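PDB 2XBT: cellulosomal scaffoldin from Bacteroides cellulosolvens, which probably binds cellulose through this family 3b carbohydrate-binding module, one piece of the long secreted scaffold protein of the cellulosome. Local coordinates for residues 8-13 with 153-158; 14-19 with 131-136; 28-33 with 111-116; 45-50 with 146-151; 69-74 with 91-96. All blocks are in the same frame, centred on the assembly; numbering follows the deposited sequence.

Contacts 3 and 4 are buried antiparallel strand pairs, one in each of the two main sheets of this carbohydrate-binding module, and their centres lie about 12 Å apart; M28, M30 and L32 of the first pack against Y49, I47 and I45 of the second. Contact 5 belongs to the same sheet as contact 4, joined by the bond from I91 N to I47 O, but lies at the surface, with serines and waters along its rim. Contact 1 spans the two sheets where 10-15 meets 153-156, through an aromatic face and bridging waters. Contact 2, partly buried, continues strand 10-15 into a turn and relies on side-chain-to-carbonyl bonds, with no strand pairing of its own.

Contact 1: 8-13 with 153-158; sequences SDLKLL and ALVYGT
The ring of Y156 receives L12 CB over one face, 3.8 Å from the ring centroid and 18° off the normal, a CH-pi contact offset toward the rim. At the ring edge, in its plane, sits water 2, while L10 O and the CA of K11 approach obliquely. With CG anti to the backbone N (chi1 177°), the ring reaches across to strand 10-13 and brings its hydroxyl near the L12 carbonyl: Y156 OH lies 3.3 Å from L12 O, and water 3 touches both, donating to the carbonyl.

Two further waters fill the interval between backbones. Water 2 donates to L10 O and to V155 O, and water 1 accepts from S8 OG while donating to V155 O, so that the V155 carbonyl receives two water protons. S8 OG also accepts from L10 N at 3.1 Å, closing an ST turn just as the strand begins. S8 OG also rests 3.7 Å from V155 CB. Next to it the apolar contact is L10 CD1 against V155 CG2 at 3.9 Å.

No clear direct hydrogen bond links the segments; with strand axes 6.7 Å apart and 61° between directions, this is packing between sheets rather than pairing within one. V155 and Y156 both face V148, a classic beta bulge, which lets two successive side chains turn toward strand 10-13. Strand 153-156 is one of the two edge strands of its sheet within this chain, beside 147-150, whereas 10-13 pairs with 22-34 in the other sheet, where L10 and L12 also meet L32 and M30.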
# COMPACT_ATOMS: atom_id res chain seq x y z
N SER A 8 -11.62 -9.94 -8.98
CA SER A 8 -12.19 -8.69 -8.57
C SER A 8 -11.90 -7.79 -9.74
O SER A 8 -11.19 -8.18 -10.67
CB SER A 8 -11.49 -8.17 -7.31
OG SER A 8 -10.23 -7.60 -7.63
N ASP A 9 -12.41 -6.57 -9.69
CA ASP A 9 -12.08 -5.60 -10.72
C ASP A 9 -11.15 -4.53 -10.12
O ASP A 9 -11.10 -3.39 -10.58
CB ASP A 9 -13.36 -4.97 -11.28
CG ASP A 9 -14.26 -5.98 -12.00
OD1 ASP A 9 -13.73 -6.94 -12.60
OD2 ASP A 9 -15.50 -5.81 -11.97
N LEU A 10 -10.42 -4.91 -9.07
CA LEU A 10 -9.55 -3.97 -8.35
C LEU A 10 -8.13 -3.96 -8.91
O LEU A 10 -7.56 -5.01 -9.22
CB LEU A 10 -9.53 -4.31 -6.87
CG LEU A 10 -10.83 -4.14 -6.09
CD1 LEU A 10 -10.72 -4.74 -4.70
CD2 LEU A 10 -11.22 -2.68 -6.02
N LYS A 11 -7.56 -2.77 -9.05
CA LYS A 11 -6.21 -2.62 -9.57
C LYS A 11 -5.46 -1.56 -8.79
O LYS A 11 -6.02 -0.53 -8.44
CB LYS A 11 -6.29 -2.25 -11.05
CG LYS A 11 -5.02 -1.79 -11.68
CD LYS A 11 -5.24 -1.58 -13.18
CE LYS A 11 -4.11 -0.80 -13.83
NZ LYS A 11 -4.33 -0.58 -15.29
N LEU A 12 -4.18 -1.81 -8.49
CA LEU A 12 -3.38 -0.86 -7.73
C LEU A 12 -2.33 -0.21 -8.61
O LEU A 12 -1.59 -0.90 -9.30
CB LEU A 12 -2.69 -1.55 -6.56
CG LEU A 12 -1.94 -0.67 -5.56
CD1 LEU A 12 -2.92 0.24 -4.84
CD2 LEU A 12 -1.16 -1.51 -4.54
N LEU A 13 -2.29 1.12 -8.58
CA LEU A 13 -1.20 1.87 -9.17
C LEU A 13 -0.33 2.38 -8.03
O LEU A 13 -0.82 2.66 -6.94
CB LEU A 13 -1.74 3.04 -10.01
CG LEU A 13 -2.63 2.66 -11.20
CD1 LEU A 13 -3.25 3.90 -11.84
CD2 LEU A 13 -1.84 1.87 -12.24
N ALA A 153 -8.99 -11.55 1.60
CA ALA A 153 -8.65 -12.33 0.42
C ALA A 153 -7.80 -11.51 -0.55
O ALA A 153 -8.15 -10.39 -0.91
CB ALA A 153 -9.89 -12.83 -0.28
N LEU A 154 -6.69 -12.10 -1.00
CA LEU A 154 -5.81 -11.44 -1.97
C LEU A 154 -6.49 -11.08 -3.28
O LEU A 154 -6.99 -11.96 -4.00
CB LEU A 154 -4.60 -12.33 -2.25
CG LEU A 154 -3.52 -11.78 -3.17
CD1 LEU A 154 -2.93 -10.49 -2.59
CD2 LEU A 154 -2.43 -12.83 -3.38
N VAL A 155 -6.49 -9.80 -3.62
CA VAL A 155 -7.07 -9.35 -4.88
C VAL A 155 -6.04 -8.74 -5.83
O VAL A 155 -6.31 -8.59 -7.03
CB VAL A 155 -8.23 -8.32 -4.66
CG1 VAL A 155 -9.43 -8.98 -3.98
CG2 VAL A 155 -7.73 -7.13 -3.84
N TYR A 156 -4.86 -8.39 -5.33
CA TYR A 156 -3.85 -7.78 -6.19
C TYR A 156 -2.46 -7.96 -5.59
O TYR A 156 -2.29 -7.87 -4.37
CB TYR A 156 -4.11 -6.29 -6.42
CG TYR A 156 -3.02 -5.61 -7.25
CD1 TYR A 156 -3.20 -5.42 -8.61
CD2 TYR A 156 -1.84 -5.16 -6.68
CE1 TYR A 156 -2.22 -4.82 -9.39
CE2 TYR A 156 -0.84 -4.57 -7.45
CZ TYR A 156 -1.05 -4.40 -8.81
OH TYR A 156 -0.09 -3.79 -9.60
N GLY A 157 -1.48 -8.21 -6.45
CA GLY A 157 -0.09 -8.20 -6.02
C GLY A 157 0.39 -9.56 -5.59
O GLY A 157 -0.38 -10.52 -5.53
N THR A 158 1.68 -9.62 -5.26
CA THR A 158 2.37 -10.86 -4.91
C THR A 158 3.07 -10.74 -3.58
O THR A 158 4.16 -10.17 -3.50
CB THR A 158 3.46 -11.16 -5.97
OG1 THR A 158 2.89 -11.10 -7.28
CG2 THR A 158 4.10 -12.53 -5.72
O HOH W 1 -8.34 -9.59 -8.17
O HOH W 2 -5.90 -7.12 -9.51
O HOH W 3 0.71 -1.47 -7.93

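Contact 2: 14-19 with 131-136; sequences FSNNGA and YSYPGS
N16 makes the settled polar link: its ND2 donates to G135 O at 2.9 Å, with an N-H...O angle of 170°. The acceptor lies close to the N16 amide plane, although the donor is tilted 26° from the carbonyl plane. N16 ND2 also stands 3.4 Å from Y133 CE1, the amide and ring planes being 29° apart. Beside it, F14 CE2 packs on P134 CG at 3.8 Å, the two side chains crossing at about a right angle.

S136 OG approaches two carbonyls, G18 O at 3.0 Å and A19 O at 3.1 Å, and which of them takes the proton is not settled. A19 O also lies at the edge of the Y133 ring, in its plane, near the hydroxyl, whose position is less sure. Both carbonyls are presented by a type I' beta turn from N16 to A19, closed by A19 N to N16 O; it follows directly on strand 10-15. One face of the Y133 ring is covered by G135 N, 3.3 Å above the ring plane and over its centre.

Farther out, M137 N donates to N16 OD1, which fixes the amide's rotation. S132 OG binds F50 N and L145 O, tying the 131-136 loop to strand 45-51, and F14 rests on M30 and Y49.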
# COMPACT_ATOMS: atom_id res chain seq x y z
N PHE A 14 0.97 2.48 -8.27
CA PHE A 14 1.89 2.80 -7.19
C PHE A 14 2.93 3.81 -7.68
O PHE A 14 3.38 3.74 -8.83
CB PHE A 14 2.61 1.53 -6.71
CG PHE A 14 3.55 1.76 -5.56
CD1 PHE A 14 3.11 1.60 -4.25
CD2 PHE A 14 4.86 2.13 -5.78
CE1 PHE A 14 3.95 1.81 -3.20
CE2 PHE A 14 5.72 2.35 -4.73
CZ PHE A 14 5.27 2.20 -3.43
N SER A 15 3.29 4.74 -6.81
CA SER A 15 4.49 5.54 -7.03
C SER A 15 5.11 5.91 -5.70
O SER A 15 4.47 5.82 -4.67
CB SER A 15 4.19 6.81 -7.83
OG SER A 15 3.83 7.86 -6.96
N ASN A 16 6.36 6.34 -5.73
CA ASN A 16 7.06 6.69 -4.50
C ASN A 16 7.83 8.01 -4.66
O ASN A 16 8.79 8.27 -3.94
CB ASN A 16 8.00 5.56 -4.04
CG ASN A 16 8.95 5.12 -5.12
OD1 ASN A 16 9.14 5.80 -6.13
ND2 ASN A 16 9.57 3.96 -4.93
N ASN A 17 7.38 8.84 -5.59
CA ASN A 17 8.01 10.13 -5.81
C ASN A 17 9.43 9.97 -6.35
O ASN A 17 10.28 10.83 -6.12
CB ASN A 17 8.03 10.94 -4.51
CG ASN A 17 6.63 11.34 -4.05
OD1 ASN A 17 5.67 11.29 -4.83
ND2 ASN A 17 6.52 11.74 -2.78
N GLY A 18 9.67 8.87 -7.04
CA GLY A 18 10.99 8.57 -7.58
C GLY A 18 12.04 8.25 -6.52
O GLY A 18 13.24 8.21 -6.83
N ALA A 19 11.60 8.01 -5.29
CA ALA A 19 12.54 7.71 -4.20
C ALA A 19 13.61 6.69 -4.59
O ALA A 19 13.33 5.68 -5.25
CB ALA A 19 11.80 7.25 -2.96
N TYR A 131 11.28 -5.80 0.32
CA TYR A 131 10.56 -6.54 -0.71
C TYR A 131 9.68 -5.65 -1.60
O TYR A 131 9.67 -5.76 -2.83
CB TYR A 131 9.70 -7.62 -0.03
CG TYR A 131 8.87 -8.47 -0.98
CD1 TYR A 131 9.39 -9.64 -1.52
CD2 TYR A 131 7.58 -8.13 -1.32
CE1 TYR A 131 8.66 -10.42 -2.38
CE2 TYR A 131 6.83 -8.91 -2.17
CZ TYR A 131 7.39 -10.06 -2.70
OH TYR A 131 6.66 -10.85 -3.56
N SER A 132 8.91 -4.76 -0.97
CA SER A 132 7.93 -3.98 -1.71
C SER A 132 8.52 -2.77 -2.43
O SER A 132 7.84 -2.13 -3.24
CB SER A 132 6.76 -3.56 -0.80
OG SER A 132 5.97 -4.69 -0.44
N TYR A 133 9.78 -2.44 -2.14
CA TYR A 133 10.38 -1.29 -2.83
C TYR A 133 10.69 -1.63 -4.28
O TYR A 133 11.47 -2.55 -4.56
CB TYR A 133 11.66 -0.82 -2.13
CG TYR A 133 12.36 0.31 -2.87
CD1 TYR A 133 11.80 1.59 -2.93
CD2 TYR A 133 13.57 0.10 -3.53
CE1 TYR A 133 12.45 2.64 -3.62
CE2 TYR A 133 14.22 1.12 -4.22
CZ TYR A 133 13.66 2.39 -4.27
OH TYR A 133 14.30 3.40 -4.95
N PRO A 134 10.10 -0.89 -5.22
CA PRO A 134 10.20 -1.25 -6.63
C PRO A 134 11.28 -0.49 -7.39
O PRO A 134 11.37 -0.62 -8.62
CB PRO A 134 8.85 -0.83 -7.18
CG PRO A 134 8.51 0.41 -6.36
CD PRO A 134 9.24 0.30 -5.03
N GLY A 135 12.09 0.29 -6.69
CA GLY A 135 13.01 1.18 -7.37
C GLY A 135 12.32 2.52 -7.50
O GLY A 135 11.23 2.71 -6.94
N SER A 136 12.94 3.46 -8.21
CA SER A 136 12.37 4.80 -8.37
C SER A 136 11.15 4.76 -9.27
O SER A 136 11.23 4.33 -10.41
CB SER A 136 13.41 5.75 -8.97
OG SER A 136 14.55 5.83 -8.13

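Contact 3: 28-33 with 111-116; sequences MNMKLQ and VTIQGR
Six backbone hydrogen bonds join M28, M30 and L32 to G115, I113 and V111, each residue both giving and receiving across its hydrogen-bonded pair. The bonds between M30 and I113 are 2.7 Å in both directions: M30 N reaches I113 O nearly along the carbonyl axis, and I113 N meets M30 O in the carbonyl plane. The strand axes run 166° apart, antiparallel. The residues of the non-hydrogen-bonded pairs add CA-H...O contacts to carbonyls of the adjoining pairs, such as T112 CA to M30 O at 3.3 Å.

The apolar contacts lie on the face bearing M28, M30, L32, V111 and I113. M30 CE touches I113 CG2 at 4.1 Å, its thioether chain bent at chi3 (-61°), and L32 CB meets V111 CG1 at 3.8 Å.

Polar side chains occupy the other face. N29 OD1 lies 3.5 Å from Q114 CB, and water 4 donates to both N29 OD1 and G115 O. The extended K31 chain passes T112 OG1 with its CG at 3.5 Å before its amine forms a salt bridge with E110.

Strand 22-34 is flanked by 10-15, and 110-119 by 59-66, in this antiparallel sheet; M28, M30, L32 and I113 face strand 45-51 of the second sheet.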
# COMPACT_ATOMS: atom_id res chain seq x y z
N MET A 28 4.91 6.03 -0.14
CA MET A 28 3.89 5.17 -0.71
C MET A 28 2.74 6.00 -1.23
O MET A 28 1.94 6.49 -0.45
CB MET A 28 3.32 4.24 0.36
CG MET A 28 4.19 3.07 0.76
SD MET A 28 3.64 2.47 2.38
CE MET A 28 4.15 3.87 3.35
N ASN A 29 2.65 6.15 -2.54
CA ASN A 29 1.52 6.84 -3.13
C ASN A 29 0.77 5.85 -3.97
O ASN A 29 1.32 5.27 -4.91
CB ASN A 29 1.98 8.00 -3.99
CG ASN A 29 2.85 8.97 -3.25
OD1 ASN A 29 2.51 9.43 -2.15
ND2 ASN A 29 3.99 9.30 -3.83
N MET A 30 -0.50 5.66 -3.65
CA MET A 30 -1.25 4.58 -4.26
C MET A 30 -2.60 5.04 -4.77
O MET A 30 -3.24 5.89 -4.15
CB MET A 30 -1.43 3.45 -3.27
CG MET A 30 -0.09 2.77 -3.01
SD MET A 30 -0.10 1.68 -1.61
CE MET A 30 -0.50 2.77 -0.26
N LYS A 31 -3.00 4.48 -5.90
CA LYS A 31 -4.34 4.67 -6.40
C LYS A 31 -4.94 3.30 -6.56
O LYS A 31 -4.44 2.49 -7.34
CB LYS A 31 -4.33 5.31 -7.78
CG LYS A 31 -4.44 6.80 -7.80
CD LYS A 31 -4.90 7.25 -9.19
CE LYS A 31 -4.78 8.75 -9.38
NZ LYS A 31 -5.25 9.16 -10.75
N LEU A 32 -6.01 3.04 -5.83
CA LEU A 32 -6.71 1.79 -5.98
C LEU A 32 -7.92 2.06 -6.86
O LEU A 32 -8.74 2.92 -6.53
CB LEU A 32 -7.11 1.25 -4.61
CG LEU A 32 -7.97 -0.02 -4.55
CD1 LEU A 32 -7.32 -1.22 -5.23
CD2 LEU A 32 -8.32 -0.35 -3.10
N GLN A 33 -8.00 1.36 -7.99
CA GLN A 33 -9.08 1.58 -8.96
C GLN A 33 -10.04 0.41 -9.03
O GLN A 33 -9.66 -0.75 -8.84
CB GLN A 33 -8.50 1.81 -10.36
CG GLN A 33 -7.76 3.11 -10.54
CD GLN A 33 -7.17 3.25 -11.93
OE1 GLN A 33 -6.82 2.26 -12.58
NE2 GLN A 33 -7.04 4.49 -12.40
N VAL A 111 -9.55 5.52 -5.35
CA VAL A 111 -9.16 6.22 -4.15
C VAL A 111 -7.65 6.40 -4.16
O VAL A 111 -6.91 5.49 -4.53
CB VAL A 111 -9.61 5.48 -2.89
CG1 VAL A 111 -9.02 4.06 -2.85
CG2 VAL A 111 -9.22 6.27 -1.64
N THR A 112 -7.21 7.60 -3.81
CA THR A 112 -5.79 7.91 -3.71
C THR A 112 -5.34 7.87 -2.25
O THR A 112 -5.96 8.46 -1.38
CB THR A 112 -5.50 9.29 -4.30
OG1 THR A 112 -5.80 9.26 -5.70
CG2 THR A 112 -4.03 9.65 -4.10
N ILE A 113 -4.24 7.16 -1.99
CA ILE A 113 -3.70 7.05 -0.65
C ILE A 113 -2.23 7.46 -0.70
O ILE A 113 -1.45 6.88 -1.46
CB ILE A 113 -3.80 5.61 -0.14
CG1 ILE A 113 -5.26 5.14 -0.20
CG2 ILE A 113 -3.23 5.46 1.27
CD1 ILE A 113 -5.43 3.63 -0.23
N GLN A 114 -1.86 8.47 0.07
CA GLN A 114 -0.48 8.94 0.12
C GLN A 114 0.01 8.87 1.55
O GLN A 114 -0.55 9.49 2.44
CB GLN A 114 -0.35 10.36 -0.42
CG GLN A 114 -0.88 10.51 -1.82
CD GLN A 114 -0.74 11.92 -2.38
OE1 GLN A 114 -0.21 12.81 -1.71
NE2 GLN A 114 -1.20 12.12 -3.60
N GLY A 115 1.06 8.09 1.77
CA GLY A 115 1.56 7.88 3.11
C GLY A 115 3.07 7.84 3.11
O GLY A 115 3.70 7.64 2.06
N ARG A 116 3.65 8.02 4.28
CA ARG A 116 5.09 7.91 4.42
C ARG A 116 5.39 7.12 5.67
O ARG A 116 4.62 7.16 6.63
CB ARG A 116 5.73 9.29 4.55
CG ARG A 116 5.82 10.06 3.25
CD ARG A 116 6.22 11.49 3.53
NE ARG A 116 5.23 12.18 4.34
CZ ARG A 116 5.47 12.71 5.54
NH1 ARG A 116 6.68 12.64 6.06
NH2 ARG A 116 4.50 13.32 6.19
O HOH W 4 4.03 9.73 -0.09

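Contact 4: 45-50 with 146-151; sequences ITIRYF and VAVYYN. With NO3 (nitrate ion), chain B.
Y149 lies across the neighbouring strand beside T46 and R48. T46 OG1 fits against its CB at 3.4 Å, T46 O lies at the ring edge in plane, and farther out the R48 methylene CD meets ring atom CE2 at 3.6 Å. R48 and Y149 cross at about a right angle with guanidinium and ring planes 50° apart; R48 CZ is 5.2 Å from the centroid of the Y149 ring, at most a weak cation-pi attraction. R48 keeps an extended chain from CG to NE, so the tyrosine meets its aliphatic part while the charged end reaches E90, in a salt bridge, and a nitrate ion, probably from the crystallisation liquor, by two weak bonds. A147 CB meets the edge of the F50 ring, in its plane, at 4.0 Å from F50 CE2.

On the other face, branched side chains interlock. V146 CG1 fits between I47 CG2, 3.5 Å away, and the carbonyl O of R48, while its CG2 meets Y49 CD1. At the far end I45, bent at chi2 (-77°), turns CD1 to Y150 CD1 at 3.5 Å, at the ring edge, and its CG2 touches V148 CG1.

Four backbone bonds set this register, T46 with Y149 and R48 with A147 in both directions; that from R48 N to A147 O is 2.8 Å long. The strands run antiparallel at 159°. Strand 45-51 is central in its five-strand sheet, between 85-93 and 147-150, and the face of I45, I47 and V148 packs on strands 10-15 and 22-34 of the other sheet.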
# COMPACT_ATOMS: atom_id res chain seq x y z
N ILE A 45 -10.90 -3.12 2.78
CA ILE A 45 -9.64 -3.17 2.06
C ILE A 45 -8.46 -3.06 3.03
O ILE A 45 -8.45 -2.22 3.93
CB ILE A 45 -9.53 -2.00 1.07
CG1 ILE A 45 -10.50 -2.18 -0.12
CG2 ILE A 45 -8.09 -1.82 0.59
CD1 ILE A 45 -10.03 -3.18 -1.16
N THR A 46 -7.46 -3.91 2.85
CA THR A 46 -6.17 -3.72 3.50
C THR A 46 -5.07 -3.77 2.45
O THR A 46 -5.21 -4.43 1.40
CB THR A 46 -5.90 -4.79 4.59
OG1 THR A 46 -6.12 -6.09 4.05
CG2 THR A 46 -6.85 -4.59 5.73
N ILE A 47 -3.99 -3.05 2.72
CA ILE A 47 -2.85 -3.03 1.82
C ILE A 47 -1.62 -3.37 2.62
O ILE A 47 -1.47 -2.89 3.74
CB ILE A 47 -2.70 -1.65 1.20
CG1 ILE A 47 -3.94 -1.34 0.37
CG2 ILE A 47 -1.44 -1.59 0.30
CD1 ILE A 47 -4.02 0.11 -0.09
N ARG A 48 -0.75 -4.22 2.07
CA ARG A 48 0.48 -4.55 2.80
C ARG A 48 1.69 -4.20 1.97
O ARG A 48 1.78 -4.54 0.79
CB ARG A 48 0.53 -6.03 3.17
CG ARG A 48 -0.60 -6.45 4.10
CD ARG A 48 -0.53 -7.95 4.42
NE ARG A 48 -1.47 -8.27 5.48
CZ ARG A 48 -1.51 -9.41 6.16
NH1 ARG A 48 -0.65 -10.38 5.90
NH2 ARG A 48 -2.42 -9.57 7.11
N TYR A 49 2.62 -3.51 2.62
CA TYR A 49 3.89 -3.13 2.04
C TYR A 49 4.91 -3.86 2.89
O TYR A 49 4.98 -3.65 4.09
CB TYR A 49 4.10 -1.62 2.20
CG TYR A 49 5.34 -1.08 1.52
CD1 TYR A 49 5.26 -0.48 0.26
CD2 TYR A 49 6.58 -1.14 2.14
CE1 TYR A 49 6.40 0.04 -0.36
CE2 TYR A 49 7.73 -0.63 1.53
CZ TYR A 49 7.62 -0.04 0.28
OH TYR A 49 8.74 0.49 -0.36
N PHE A 50 5.68 -4.73 2.24
CA PHE A 50 6.57 -5.65 2.95
C PHE A 50 7.98 -5.10 2.97
O PHE A 50 8.45 -4.55 1.97
CB PHE A 50 6.57 -7.00 2.26
CG PHE A 50 5.19 -7.61 2.15
CD1 PHE A 50 4.68 -8.36 3.20
CD2 PHE A 50 4.43 -7.42 1.01
CE1 PHE A 50 3.41 -8.93 3.11
CE2 PHE A 50 3.14 -7.98 0.91
CZ PHE A 50 2.65 -8.74 1.97
N VAL A 146 3.37 -5.01 -3.88
CA VAL A 146 2.50 -4.54 -2.79
C VAL A 146 1.21 -5.32 -2.92
O VAL A 146 0.69 -5.47 -4.03
CB VAL A 146 2.17 -3.04 -2.93
CG1 VAL A 146 1.10 -2.63 -1.92
CG2 VAL A 146 3.44 -2.20 -2.75
N ALA A 147 0.69 -5.83 -1.81
CA ALA A 147 -0.50 -6.68 -1.88
C ALA A 147 -1.74 -5.96 -1.38
O ALA A 147 -1.68 -5.20 -0.41
CB ALA A 147 -0.31 -7.95 -1.07
N VAL A 148 -2.87 -6.23 -2.04
CA VAL A 148 -4.16 -5.68 -1.62
C VAL A 148 -5.13 -6.82 -1.32
O VAL A 148 -5.20 -7.79 -2.08
CB VAL A 148 -4.76 -4.85 -2.73
CG1 VAL A 148 -6.06 -4.18 -2.23
CG2 VAL A 148 -3.76 -3.81 -3.24
N TYR A 149 -5.86 -6.70 -0.22
CA TYR A 149 -6.80 -7.73 0.20
C TYR A 149 -8.20 -7.13 0.34
O TYR A 149 -8.35 -5.98 0.72
CB TYR A 149 -6.39 -8.32 1.53
CG TYR A 149 -4.98 -8.88 1.50
CD1 TYR A 149 -4.77 -10.25 1.40
CD2 TYR A 149 -3.88 -8.04 1.55
CE1 TYR A 149 -3.48 -10.76 1.38
CE2 TYR A 149 -2.60 -8.54 1.52
CZ TYR A 149 -2.41 -9.90 1.43
OH TYR A 149 -1.13 -10.38 1.41
N TYR A 150 -9.21 -7.94 0.05
CA TYR A 150 -10.58 -7.52 0.28
C TYR A 150 -11.22 -8.55 1.20
O TYR A 150 -11.32 -9.72 0.85
CB TYR A 150 -11.34 -7.39 -1.03
CG TYR A 150 -12.66 -6.69 -0.86
CD1 TYR A 150 -12.72 -5.31 -0.72
CD2 TYR A 150 -13.85 -7.41 -0.82
CE1 TYR A 150 -13.92 -4.66 -0.56
CE2 TYR A 150 -15.06 -6.77 -0.66
CZ TYR A 150 -15.09 -5.40 -0.54
OH TYR A 150 -16.30 -4.76 -0.37
N ASN A 151 -11.61 -8.11 2.39
CA ASN A 151 -12.03 -9.04 3.43
C ASN A 151 -11.01 -10.13 3.70
O ASN A 151 -11.37 -11.27 4.01
CB ASN A 151 -13.36 -9.68 3.04
CG ASN A 151 -14.49 -9.15 3.86
OD1 ASN A 151 -14.32 -8.22 4.65
ND2 ASN A 151 -15.67 -9.72 3.67
N NO3 B . -2.44 -12.86 7.93
O1 NO3 B . -3.79 -13.12 7.67
O2 NO3 B . -2.08 -12.11 9.06
O3 NO3 B . -1.46 -13.35 7.06
O HOH W 5 -8.86 -6.88 3.82

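Contact 5: 69-74 with 91-96; sequences GSASAT and IKLASG
A71 CB rests against two larger side chains of the partner strand, 3.8 Å from L93 CD2 and 4.0 Å from I91 CG2. I91 has CG2 anti to its backbone N, which brings that branch to A71, while its CG1 lies 4.3 Å from A73 CB. A71, A73, I91 and L93 share this face of the sheet.

Around this centre the backbones pair as antiparallel strands, 151° between directions. S72 and K92 form the hydrogen-bonded pair: K92 N reaches S72 O at 2.9 Å with an N-H...O angle of 168°, and S72 N returns a bond to K92 O. Beyond the strand end, A94 N still donates to S70 O, but less straight, at 145°.

The other face and the ends are polar and watery. Water 8 joins S72 OG to K92 O, donating to the carbonyl, and water 7 connects S70 OG and S95 OG. S70 OG also rests 3.5 Å from A94 CB, and S95 OG lies 3.5 Å from G69 CA.

These segments form the open end of the hairpin of 71-82 and 85-93. Strand 71-82 is outermost in its sheet, 85-93 pairs on with 45-51, and A71, A73 and I91 meet strand 59-66 of the other sheet.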
# COMPACT_ATOMS: atom_id res chain seq x y z
N GLY A 69 -12.44 8.86 2.75
CA GLY A 69 -12.31 8.38 4.11
C GLY A 69 -10.97 8.71 4.74
O GLY A 69 -10.45 9.83 4.61
N SER A 70 -10.39 7.71 5.41
CA SER A 70 -9.11 7.87 6.09
C SER A 70 -8.36 6.54 6.16
O SER A 70 -8.94 5.47 5.97
CB SER A 70 -9.33 8.38 7.52
OG SER A 70 -10.05 7.43 8.27
N ALA A 71 -7.07 6.62 6.44
CA ALA A 71 -6.21 5.44 6.49
C ALA A 71 -5.44 5.41 7.80
O ALA A 71 -5.09 6.46 8.34
CB ALA A 71 -5.23 5.48 5.33
N SER A 72 -5.18 4.21 8.30
CA SER A 72 -4.32 4.04 9.47
C SER A 72 -3.42 2.84 9.23
O SER A 72 -3.68 2.04 8.34
CB SER A 72 -5.14 3.84 10.73
OG SER A 72 -5.90 2.66 10.67
N ALA A 73 -2.35 2.71 10.00
CA ALA A 73 -1.37 1.68 9.71
C ALA A 73 -0.88 1.00 10.97
O ALA A 73 -0.82 1.60 12.05
CB ALA A 73 -0.20 2.27 8.95
N THR A 74 -0.51 -0.27 10.82
CA THR A 74 0.16 -1.01 11.87
C THR A 74 1.41 -1.64 11.28
O THR A 74 1.50 -1.85 10.08
CB THR A 74 -0.75 -2.12 12.44
OG1 THR A 74 -1.11 -3.02 11.40
CG2 THR A 74 -2.02 -1.51 13.04
N ILE A 91 -1.98 -1.18 5.90
CA ILE A 91 -2.79 0.03 5.83
C ILE A 91 -4.26 -0.37 5.72
O ILE A 91 -4.63 -1.19 4.88
CB ILE A 91 -2.34 0.89 4.64
CG1 ILE A 91 -0.89 1.33 4.84
CG2 ILE A 91 -3.25 2.10 4.46
CD1 ILE A 91 -0.29 1.97 3.62
N LYS A 92 -5.08 0.21 6.58
CA LYS A 92 -6.50 -0.10 6.58
C LYS A 92 -7.26 1.17 6.27
O LYS A 92 -6.94 2.22 6.81
CB LYS A 92 -6.94 -0.62 7.95
CG LYS A 92 -6.65 -2.08 8.22
CD LYS A 92 -7.40 -2.52 9.48
CE LYS A 92 -7.23 -4.00 9.76
NZ LYS A 92 -7.79 -4.83 8.66
N LEU A 93 -8.24 1.07 5.39
CA LEU A 93 -9.08 2.21 5.06
C LEU A 93 -10.31 2.11 5.94
O LEU A 93 -10.77 1.01 6.23
CB LEU A 93 -9.45 2.17 3.58
CG LEU A 93 -8.20 2.23 2.69
CD1 LEU A 93 -8.57 2.10 1.23
CD2 LEU A 93 -7.45 3.54 2.95
N ALA A 94 -10.81 3.24 6.41
CA ALA A 94 -11.82 3.21 7.47
C ALA A 94 -13.25 3.26 6.95
O ALA A 94 -14.14 2.62 7.51
CB ALA A 94 -11.58 4.33 8.49
N SER A 95 -13.48 4.02 5.89
CA SER A 95 -14.84 4.27 5.46
C SER A 95 -14.96 4.58 3.98
O SER A 95 -13.97 4.80 3.29
CB SER A 95 -15.43 5.43 6.25
OG SER A 95 -14.83 6.65 5.86
N GLY A 96 -16.19 4.62 3.49
CA GLY A 96 -16.42 5.05 2.12
C GLY A 96 -16.50 3.89 1.16
O GLY A 96 -16.30 2.73 1.51
O HOH W 6 -11.37 5.10 3.77
O HOH W 7 -12.78 7.49 8.00
O HOH W 8 -8.27 3.01 9.19